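Side-chain contacts in protein kinase A regulatory subunit, putative (Trypanosoma cruzi, PDB 6FTF), which probably regulates a kinase of the protein kinase A family that does not depend on cyclic AMP, binding nucleoside analogues in two cyclic nucleotide-binding domains: residues 235-238 against 244-247; 237-242 against 262-267. All blocks are in the same frame, centred on the assembly; numbering follows the deposited sequence. Where two conformers were deposited one is given.

Contact 1 of 2, residues 235-238 against 244-247. With 7CI (7-cyano-7-deazainosine), chain E.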
ATOM      1  N   GLU A 235       2.964   9.943  -8.897  1.00  8.20           N
ATOM      2  CA  GLU A 235       2.386  10.427  -7.655  1.00  8.78           C
ATOM      3  C   GLU A 235       1.548  11.684  -7.834  1.00  8.61           C
ATOM      4  O   GLU A 235       0.711  11.973  -6.971  1.00  9.21           O
ATOM      5  CB  GLU A 235       3.449  10.690  -6.586  1.00 11.32           C
ATOM      6  CG  GLU A 235       4.292  11.925  -6.800  1.00 11.40           C
ATOM      7  CD  GLU A 235       5.353  11.778  -7.858  1.00 10.27           C
ATOM      8  OE1 GLU A 235       5.572  10.642  -8.352  1.00 11.89           O
ATOM      9  OE2 GLU A 235       5.986  12.823  -8.177  1.00 12.69           O
ATOM     10  N   LEU A 236       1.751  12.468  -8.895  1.00  7.91           N
ATOM     11  CA  LEU A 236       1.091  13.769  -8.949  1.00  7.92           C
ATOM     12  C   LEU A 236      -0.416  13.607  -9.017  1.00  8.26           C
ATOM     13  O   LEU A 236      -1.171  14.339  -8.357  1.00  8.96           O
ATOM     14  CB  LEU A 236       1.579  14.582 -10.143  1.00  8.15           C
ATOM     15  CG  LEU A 236       3.069  14.907 -10.159  1.00  8.40           C
ATOM     16  CD1 LEU A 236       3.398  15.773 -11.357  1.00  9.17           C
ATOM     17  CD2 LEU A 236       3.518  15.605  -8.870  1.00  9.78           C
ATOM     18  N   GLU A 237      -0.872  12.656  -9.812  1.00  7.71           N
ATOM     19  CA  GLU A 237      -2.297  12.394  -9.942  1.00  8.79           C
ATOM     20  C   GLU A 237      -2.900  11.933  -8.630  1.00  9.25           C
ATOM     21  O   GLU A 237      -4.081  12.201  -8.363  1.00  9.33           O
ATOM     22  CB  GLU A 237      -2.515  11.338 -11.018  1.00  8.29           C
ATOM     23  CG  GLU A 237      -2.181  11.815 -12.432  1.00  7.67           C
ATOM     24  CD  GLU A 237      -0.701  12.035 -12.713  1.00  8.01           C
ATOM     25  OE1 GLU A 237       0.147  11.265 -12.192  1.00  8.37           O
ATOM     26  OE2 GLU A 237      -0.374  12.981 -13.471  1.00  8.61           O
ATOM     27  N   PHE A 238      -2.118  11.192  -7.835  1.00  9.24           N
ATOM     28  CA  PHE A 238      -2.583  10.688  -6.547  1.00  9.16           C
ATOM     29  C   PHE A 238      -2.704  11.821  -5.540  1.00 10.52           C
ATOM     30  O   PHE A 238      -3.617  11.815  -4.696  1.00 12.49           O
ATOM     31  CB  PHE A 238      -1.593   9.688  -5.947  1.00 10.82           C
ATOM     32  CG  PHE A 238      -1.411   8.382  -6.686  1.00 11.04           C
ATOM     33  CD1 PHE A 238      -1.948   8.097  -7.942  1.00 11.89           C
ATOM     34  CD2 PHE A 238      -0.662   7.399  -6.052  1.00 11.96           C
ATOM     35  CE1 PHE A 238      -1.717   6.849  -8.533  1.00 12.40           C
ATOM     36  CE2 PHE A 238      -0.455   6.177  -6.612  1.00 12.33           C
ATOM     37  CZ  PHE A 238      -0.967   5.899  -7.856  1.00 11.79           C
ATOM     38  N   THR A 244      -3.768  11.771 -15.769  1.00  7.10           N
ATOM     39  CA  THR A 244      -2.346  11.973 -16.028  1.00  7.60           C
ATOM     40  C   THR A 244      -2.127  13.114 -17.010  1.00  6.99           C
ATOM     41  O   THR A 244      -2.855  13.277 -17.994  1.00  8.61           O
ATOM     42  CB  THR A 244      -1.682  10.691 -16.526  1.00  7.71           C
ATOM     43  OG1 THR A 244      -2.336  10.279 -17.712  1.00  8.23           O
ATOM     44  CG2 THR A 244      -1.734   9.576 -15.493  1.00  8.16           C
ATOM     45  N   VAL A 245      -1.115  13.910 -16.715  1.00  7.84           N
ATOM     46  CA  VAL A 245      -0.815  15.128 -17.438  1.00  8.38           C
ATOM     47  C   VAL A 245       0.455  15.022 -18.250  1.00  8.38           C
ATOM     48  O   VAL A 245       0.873  16.008 -18.867  1.00  8.88           O
ATOM     49  CB  VAL A 245      -0.794  16.341 -16.487  1.00  8.17           C
ATOM     50  CG1 VAL A 245      -2.209  16.666 -16.037  1.00 10.00           C
ATOM     51  CG2 VAL A 245       0.065  16.056 -15.260  1.00 10.89           C
ATOM     52  N   ALA A 246       1.092  13.857 -18.276  1.00  7.75           N
ATOM     53  CA  ALA A 246       2.267  13.643 -19.099  1.00  7.62           C
ATOM     54  C   ALA A 246       2.372  12.172 -19.445  1.00  7.01           C
ATOM     55  O   ALA A 246       1.872  11.316 -18.712  1.00  8.53           O
ATOM     56  CB  ALA A 246       3.538  14.057 -18.356  1.00  8.58           C
ATOM     57  N   ASP A 247       3.030  11.895 -20.566  1.00  7.06           N
ATOM     58  CA  ASP A 247       3.515  10.557 -20.830  1.00  7.19           C
ATOM     59  C   ASP A 247       4.806  10.358 -20.051  1.00  7.98           C
ATOM     60  O   ASP A 247       5.577  11.293 -19.852  1.00  8.56           O
ATOM     61  CB  ASP A 247       3.849  10.370 -22.304  1.00  8.37           C
ATOM     62  CG  ASP A 247       2.697  10.697 -23.228  1.00  8.76           C
ATOM     63  OD1 ASP A 247       1.655  10.031 -23.129  1.00  8.92           O
ATOM     64  OD2 ASP A 247       2.867  11.596 -24.096  1.00 10.17           O
TER
HETATM   65  C1  7CI E 604       5.293  12.955 -14.056  1.00  8.57           C
HETATM   66  N1  7CI E 604       5.194  14.429 -14.379  1.00  7.49           N
HETATM   67  O1  7CI E 604       4.495  12.220 -14.957  1.00  8.21           O
HETATM   68  C2  7CI E 604       6.176  15.294 -14.197  1.00  8.20           C
HETATM   69  N2  7CI E 604       7.437  15.081 -13.750  1.00  8.31           N
HETATM   70  O2  7CI E 604       5.440  11.580 -12.136  1.00  9.07           O
HETATM   71  C3  7CI E 604       8.289  16.126 -13.739  1.00 12.73           C
HETATM   72  N3  7CI E 604       7.856  17.414 -14.091  1.00  9.05           N
HETATM   73  O3  7CI E 604       2.792  11.578 -11.868  1.00  8.18           O
HETATM   74  C4  7CI E 604       6.575  17.656 -14.507  1.00  8.48           C
HETATM   75  N4  7CI E 604       2.609  18.127 -15.847  1.00 10.00           N
HETATM   76  C5  7CI E 604       5.679  16.570 -14.606  1.00  7.63           C
HETATM   77  O5  7CI E 604       6.266  18.855 -14.760  1.00  9.46           O
HETATM   78  C6  7CI E 604       4.297  16.387 -15.037  1.00  7.86           C
HETATM   79  C7  7CI E 604       4.080  15.026 -14.873  1.00  8.24           C
HETATM   80  C8  7CI E 604       3.383  17.341 -15.481  1.00  8.87           C
HETATM   81  C9  7CI E 604       4.769  12.646 -12.696  1.00  7.61           C
HETATM   82  C10 7CI E 604       3.382  12.358 -12.951  1.00  7.49           C
HETATM   83  C11 7CI E 604       3.483  11.521 -14.245  1.00  8.29           C
HETATM   84  C12 7CI E 604       2.157  11.495 -15.108  1.00  8.04           C
HETATM   85  O4  7CI E 604       1.645  12.776 -15.233  1.00  8.49           O

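Contact 2 of 2, residues 237-242 against 262-267. With 7CI (7-cyano-7-deazainosine), chain E.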
ATOM      1  N   GLU A 237      -0.872  12.656  -9.812  1.00  7.71           N
ATOM      2  CA  GLU A 237      -2.297  12.394  -9.942  1.00  8.79           C
ATOM      3  C   GLU A 237      -2.900  11.933  -8.630  1.00  9.25           C
ATOM      4  O   GLU A 237      -4.081  12.201  -8.363  1.00  9.33           O
ATOM      5  CB  GLU A 237      -2.515  11.338 -11.018  1.00  8.29           C
ATOM      6  CG  GLU A 237      -2.181  11.815 -12.432  1.00  7.67           C
ATOM      7  CD  GLU A 237      -0.701  12.035 -12.713  1.00  8.01           C
ATOM      8  OE1 GLU A 237       0.147  11.265 -12.192  1.00  8.37           O
ATOM      9  OE2 GLU A 237      -0.374  12.981 -13.471  1.00  8.61           O
ATOM     10  N   PHE A 238      -2.118  11.192  -7.835  1.00  9.24           N
ATOM     11  CA  PHE A 238      -2.583  10.688  -6.547  1.00  9.16           C
ATOM     12  C   PHE A 238      -2.704  11.821  -5.540  1.00 10.52           C
ATOM     13  O   PHE A 238      -3.617  11.815  -4.696  1.00 12.49           O
ATOM     14  CB  PHE A 238      -1.593   9.688  -5.947  1.00 10.82           C
ATOM     15  CG  PHE A 238      -1.411   8.382  -6.686  1.00 11.04           C
ATOM     16  CD1 PHE A 238      -1.948   8.097  -7.942  1.00 11.89           C
ATOM     17  CD2 PHE A 238      -0.662   7.399  -6.052  1.00 11.96           C
ATOM     18  CE1 PHE A 238      -1.717   6.849  -8.533  1.00 12.40           C
ATOM     19  CE2 PHE A 238      -0.455   6.177  -6.612  1.00 12.33           C
ATOM     20  CZ  PHE A 238      -0.967   5.899  -7.856  1.00 11.79           C
ATOM     21  N   LEU A 239      -1.770  12.775  -5.585  1.00  9.78           N
ATOM     22  CA  LEU A 239      -1.755  13.903  -4.656  1.00 10.26           C
ATOM     23  C   LEU A 239      -2.869  14.883  -4.969  1.00  9.86           C
ATOM     24  O   LEU A 239      -3.497  15.431  -4.052  1.00 12.25           O
ATOM     25  CB  LEU A 239      -0.414  14.633  -4.740  1.00 11.81           C
ATOM     26  CG  LEU A 239       0.783  13.844  -4.205  1.00 12.32           C
ATOM     27  CD1 LEU A 239       2.071  14.537  -4.562  1.00 14.48           C
ATOM     28  CD2 LEU A 239       0.717  13.651  -2.693  1.00 14.40           C
ATOM     29  N   ASN A 240      -3.106  15.153  -6.258  1.00  9.77           N
ATOM     30  CA  ASN A 240      -3.955  16.262  -6.674  1.00  9.44           C
ATOM     31  C   ASN A 240      -5.205  15.817  -7.418  1.00 10.22           C
ATOM     32  O   ASN A 240      -5.949  16.665  -7.927  1.00 10.47           O
ATOM     33  CB  ASN A 240      -3.123  17.278  -7.448  1.00 10.37           C
ATOM     34  CG  ASN A 240      -2.122  17.982  -6.553  1.00 11.62           C
ATOM     35  OD1 ASN A 240      -2.444  18.301  -5.394  1.00 14.72           O
ATOM     36  ND2 ASN A 240      -0.925  18.238  -7.056  1.00 13.58           N
ATOM     37  N   ASN A 241      -5.476  14.519  -7.460  1.00  9.04           N
ATOM     38  CA  ASN A 241      -6.753  13.974  -7.919  1.00  8.73           C
ATOM     39  C   ASN A 241      -7.124  14.435  -9.330  1.00  7.60           C
ATOM     40  O   ASN A 241      -8.199  14.996  -9.572  1.00  8.82           O
ATOM     41  CB  ASN A 241      -7.866  14.306  -6.927  1.00 10.18           C
ATOM     42  CG  ASN A 241      -7.715  13.580  -5.632  1.00 12.18           C
ATOM     43  OD1 ASN A 241      -7.442  12.390  -5.600  1.00 14.00           O
ATOM     44  ND2 ASN A 241      -7.896  14.300  -4.542  1.00 16.52           N
ATOM     45  N   HIS A 242      -6.247  14.125 -10.282  1.00  7.93           N
ATOM     46  CA  HIS A 242      -6.524  14.443 -11.680  1.00  7.86           C
ATOM     47  C   HIS A 242      -5.973  13.332 -12.569  1.00  7.41           C
ATOM     48  O   HIS A 242      -5.150  12.516 -12.139  1.00  7.75           O
ATOM     49  CB  HIS A 242      -5.974  15.823 -12.076  1.00  9.10           C
ATOM     50  CG  HIS A 242      -4.501  15.979 -11.850  1.00  7.89           C
ATOM     51  ND1 HIS A 242      -3.555  15.361 -12.635  1.00  8.84           N
ATOM     52  CD2 HIS A 242      -3.808  16.667 -10.909  1.00  8.83           C
ATOM     53  CE1 HIS A 242      -2.349  15.658 -12.182  1.00  8.67           C
ATOM     54  NE2 HIS A 242      -2.473  16.452 -11.137  1.00  9.28           N
ATOM     55  N   ARG A 262      -4.737   2.396  -4.657  1.00  8.79           N
ATOM     56  CA  ARG A 262      -5.522   2.016  -3.482  1.00  8.97           C
ATOM     57  C   ARG A 262      -4.662   1.792  -2.247  1.00  9.22           C
ATOM     58  O   ARG A 262      -5.192   1.834  -1.131  1.00 11.41           O
ATOM     59  CB  ARG A 262      -6.384   0.784  -3.766  1.00 11.55           C
ATOM     60  CG  ARG A 262      -5.627  -0.490  -4.051  1.00 13.87           C
ATOM     61  CD  ARG A 262      -6.498  -1.524  -4.800  1.00 16.51           C
ATOM     62  NE  ARG A 262      -5.763  -2.693  -5.321  1.00 17.23           N
ATOM     63  CZ  ARG A 262      -5.742  -3.902  -4.758  1.00 16.62           C
ATOM     64  NH1 ARG A 262      -6.392  -4.141  -3.623  1.00 17.96           N
ATOM     65  NH2 ARG A 262      -5.064  -4.887  -5.323  1.00 18.21           N
ATOM     66  N   HIS A 263      -3.359   1.566  -2.419  1.00  8.81           N
ATOM     67  CA  HIS A 263      -2.447   1.336  -1.310  1.00  9.96           C
ATOM     68  C   HIS A 263      -1.594   2.548  -0.996  1.00 10.05           C
ATOM     69  O   HIS A 263      -0.787   2.503  -0.060  1.00 12.32           O
ATOM     70  CB  HIS A 263      -1.562   0.147  -1.633  1.00  9.47           C
ATOM     71  CG  HIS A 263      -2.331  -1.113  -1.821  1.00  9.97           C
ATOM     72  ND1 HIS A 263      -2.239  -1.879  -2.956  1.00 10.25           N
ATOM     73  CD2 HIS A 263      -3.259  -1.713  -1.029  1.00  9.81           C
ATOM     74  CE1 HIS A 263      -3.054  -2.915  -2.851  1.00  9.79           C
ATOM     75  NE2 HIS A 263      -3.694  -2.827  -1.693  1.00 10.94           N
ATOM     76  N   PHE A 264      -1.777   3.652  -1.712  1.00  9.81           N
ATOM     77  CA  PHE A 264      -0.897   4.808  -1.567  1.00 10.23           C
ATOM     78  C   PHE A 264      -0.957   5.384  -0.163  1.00 10.81           C
ATOM     79  O   PHE A 264       0.076   5.653   0.452  1.00 11.11           O
ATOM     80  CB  PHE A 264      -1.287   5.852  -2.614  1.00 11.39           C
ATOM     81  CG  PHE A 264      -0.516   7.134  -2.536  1.00 11.56           C
ATOM     82  CD1 PHE A 264       0.819   7.183  -2.886  1.00 13.72           C
ATOM     83  CD2 PHE A 264      -1.149   8.311  -2.174  1.00 12.17           C
ATOM     84  CE1 PHE A 264       1.521   8.374  -2.842  1.00 14.21           C
ATOM     85  CE2 PHE A 264      -0.453   9.505  -2.147  1.00 13.70           C
ATOM     86  CZ  PHE A 264       0.887   9.529  -2.475  1.00 15.88           C
ATOM     87  N   GLU A 265      -2.166   5.622   0.347  1.00 12.61           N
ATOM     88  CA  GLU A 265      -2.301   6.227   1.667  1.00 13.09           C
ATOM     89  C   GLU A 265      -1.622   5.376   2.732  1.00 13.22           C
ATOM     90  O   GLU A 265      -0.852   5.884   3.560  1.00 13.66           O
ATOM     91  CB  GLU A 265      -3.783   6.419   1.993  1.00 17.38           C
ATOM     92  CG  GLU A 265      -4.029   7.141   3.302  1.00 54.20           C
ATOM     93  CD  GLU A 265      -3.501   8.563   3.272  1.00 80.82           C
ATOM     94  OE1 GLU A 265      -3.606   9.208   2.206  1.00 81.69           O
ATOM     95  OE2 GLU A 265      -2.977   9.031   4.305  1.00 81.85           O
ATOM     96  N   MET A 266      -1.870   4.069   2.716  1.00 11.55           N
ATOM     97  CA  MET A 266      -1.321   3.225   3.771  0.57 13.27           C
ATOM     98  C   MET A 266       0.195   3.174   3.706  0.88 13.25           C
ATOM     99  O   MET A 266       0.867   3.252   4.741  0.85 15.63           O
ATOM    100  CB  MET A 266      -1.901   1.812   3.737  0.57 13.69           C
ATOM    101  CG  MET A 266      -1.271   0.898   4.794  0.57 12.11           C
ATOM    102  SD  MET A 266      -2.251  -0.574   5.198  0.57 10.86           S
ATOM    103  CE  MET A 266      -0.956  -1.528   5.926  0.57 27.08           C
ATOM    104  N   CYS A 267       0.759   3.031   2.522  1.00 12.18           N
ATOM    105  CA  CYS A 267       2.190   2.757   2.338  0.66 12.91           C
ATOM    106  C   CYS A 267       3.029   4.023   2.366  0.93 12.96           C
ATOM    107  O   CYS A 267       4.171   4.029   2.835  0.84 13.15           O
ATOM    108  CB  CYS A 267       2.420   2.151   0.957  0.66 12.94           C
ATOM    109  SG  CYS A 267       1.757   0.539   0.763  0.66 14.60           S
TER
HETATM  110  C1  7CI E 604       5.293  12.955 -14.056  1.00  8.57           C
HETATM  111  N1  7CI E 604       5.194  14.429 -14.379  1.00  7.49           N
HETATM  112  O1  7CI E 604       4.495  12.220 -14.957  1.00  8.21           O
HETATM  113  C2  7CI E 604       6.176  15.294 -14.197  1.00  8.20           C
HETATM  114  N2  7CI E 604       7.437  15.081 -13.750  1.00  8.31           N
HETATM  115  O2  7CI E 604       5.440  11.580 -12.136  1.00  9.07           O
HETATM  116  C3  7CI E 604       8.289  16.126 -13.739  1.00 12.73           C
HETATM  117  N3  7CI E 604       7.856  17.414 -14.091  1.00  9.05           N
HETATM  118  O3  7CI E 604       2.792  11.578 -11.868  1.00  8.18           O
HETATM  119  C4  7CI E 604       6.575  17.656 -14.507  1.00  8.48           C
HETATM  120  N4  7CI E 604       2.609  18.127 -15.847  1.00 10.00           N
HETATM  121  C5  7CI E 604       5.679  16.570 -14.606  1.00  7.63           C
HETATM  122  O5  7CI E 604       6.266  18.855 -14.760  1.00  9.46           O
HETATM  123  C6  7CI E 604       4.297  16.387 -15.037  1.00  7.86           C
HETATM  124  C7  7CI E 604       4.080  15.026 -14.873  1.00  8.24           C
HETATM  125  C8  7CI E 604       3.383  17.341 -15.481  1.00  8.87           C
HETATM  126  C9  7CI E 604       4.769  12.646 -12.696  1.00  7.61           C
HETATM  127  C10 7CI E 604       3.382  12.358 -12.951  1.00  7.49           C
HETATM  128  C11 7CI E 604       3.483  11.521 -14.245  1.00  8.29           C
HETATM  129  C12 7CI E 604       2.157  11.495 -15.108  1.00  8.04           C
HETATM  130  O4  7CI E 604       1.645  12.776 -15.233  1.00  8.49           O

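Contact 1 of 2, residues 235-238 against 244-247
Glu237 and Thr244 meet inside the phosphate-binding cassette of the second cyclic nucleotide-binding domain, whose short helix 235-240 and following loop wrap the sugar of 7-cyano-7-deazainosine. The tight part lies along the stem of Glu237. Its CG sits 3.8 Å from Thr244 CG2, and the OE2 end of the carboxylate passes 3.4 Å from Thr244 CA. The hydroxyl of Thr244 is engaged elsewhere, with His194 O and Glu197 N, so the residue turns its methyl to the glutamate. CG of Glu237 stands beside the backbone N, and the chain then folds at chi2 (70°), which carries the carboxylate to the sugar. There the two oxygens divide the work. OE1 accepts the O3 hydroxyl of the ligand at 2.7 Å, and OE2 accepts the O4 hydroxyl at the same distance. With two separate hydroxyls held, the carboxylate is fixed in rotation as well as in place. A nucleoside has no phosphate, and its hydroxyls can donate to this acid, which is buried. The direct polar link between the segments is slacker: Val245 N reaches Glu237 OE2 only in a weak hydrogen bond of 3.5 Å. The same N-H is also weakly bonded to ligand O4, the hydroxyl that donates to OE2. The loose side of the contact is at Leu236 and Val245, which face each other mainly through the ligand. Leu236 CD1 stays 5.1 Å from Val245 CG2 and lies against the sugar and the base, while Tyr287 of helix 285-293 touches both residues. A molecule of 1,2-ethanediol, probably from the crystallisation liquor, lies near the Val245 side chain. On the ligand itself, Val245 CG2 comes 3.3 Å from N4, the nitrogen of the cyano group.

Contact 2 of 2, residues 237-242 against 262-267
Between the short helix of the phosphate-binding cassette, 235-240, and helix 264-268, which follows the last strand, 254-260, of the second cyclic nucleotide-binding domain's beta barrel, lies a T-shaped phenylalanine pair. Phe238 and Phe264 form it. The edge of Phe238 points at the face of Phe264, with ring centroids 5.1 Å apart and planes at 74°. The nearest approach is Phe238 CD2 to Phe264 CD1, 3.5 Å, so the touching atom of Phe238 lies over the rim of the other ring, off its middle. The middle is taken by the base of the same side chain. Phe238 CB lies 4.1 Å from the Phe264 centroid and 16° off the ring normal, a CH-pi contact. One face of Phe264 thus receives both the CB and one ring edge of a single residue. Phe264 is able to present that face because its CG is anti to its own backbone N (chi1 177°), which swings the ring out toward the cassette helix. Leu239 adds a lighter touch from another direction. Its CD2 meets Phe264 CZ at 4.1 Å, near the plane of the ring, at the edge. Further apolar residues close round the pair: Leu202 of strand 201-205 touches both phenylalanines, and Leu275 of helix 272-275 touches Phe264 and Leu239. Glu237, next to Phe238 in the chain, turns the other way to the ligand. The contact is entirely apolar, built from a ring edge and a methylene over one ring face, with a leucine methyl at that ring's rim. Its attraction is therefore dispersion with a weak electrostatic part, from C-H groups set against a pi face. This favours the crossed arrangement of the rings, and the touching side chains bring no polar group that needs satisfying.

In the fold
Both contacts start from helix 235-240 and use different sides of it. Contact 1 looks into the nucleoside pocket of the second cyclic nucleotide-binding domain; contact 2 looks toward helix 264-268, which follows the barrel's last strand. Their centres are 11 Å apart, and both are buried, although Leu239 in contact 2 is partly exposed. The chemistry differs with the place. Contact 1 is mixed: aliphatic packing beside the Glu237 stem, with its strong polar bonds going to the ligand. Contact 2 is aromatic and apolar. Glu237 and Phe238, neighbours in sequence, split these roles, so the same helix touches both the ligand and helix 264-268.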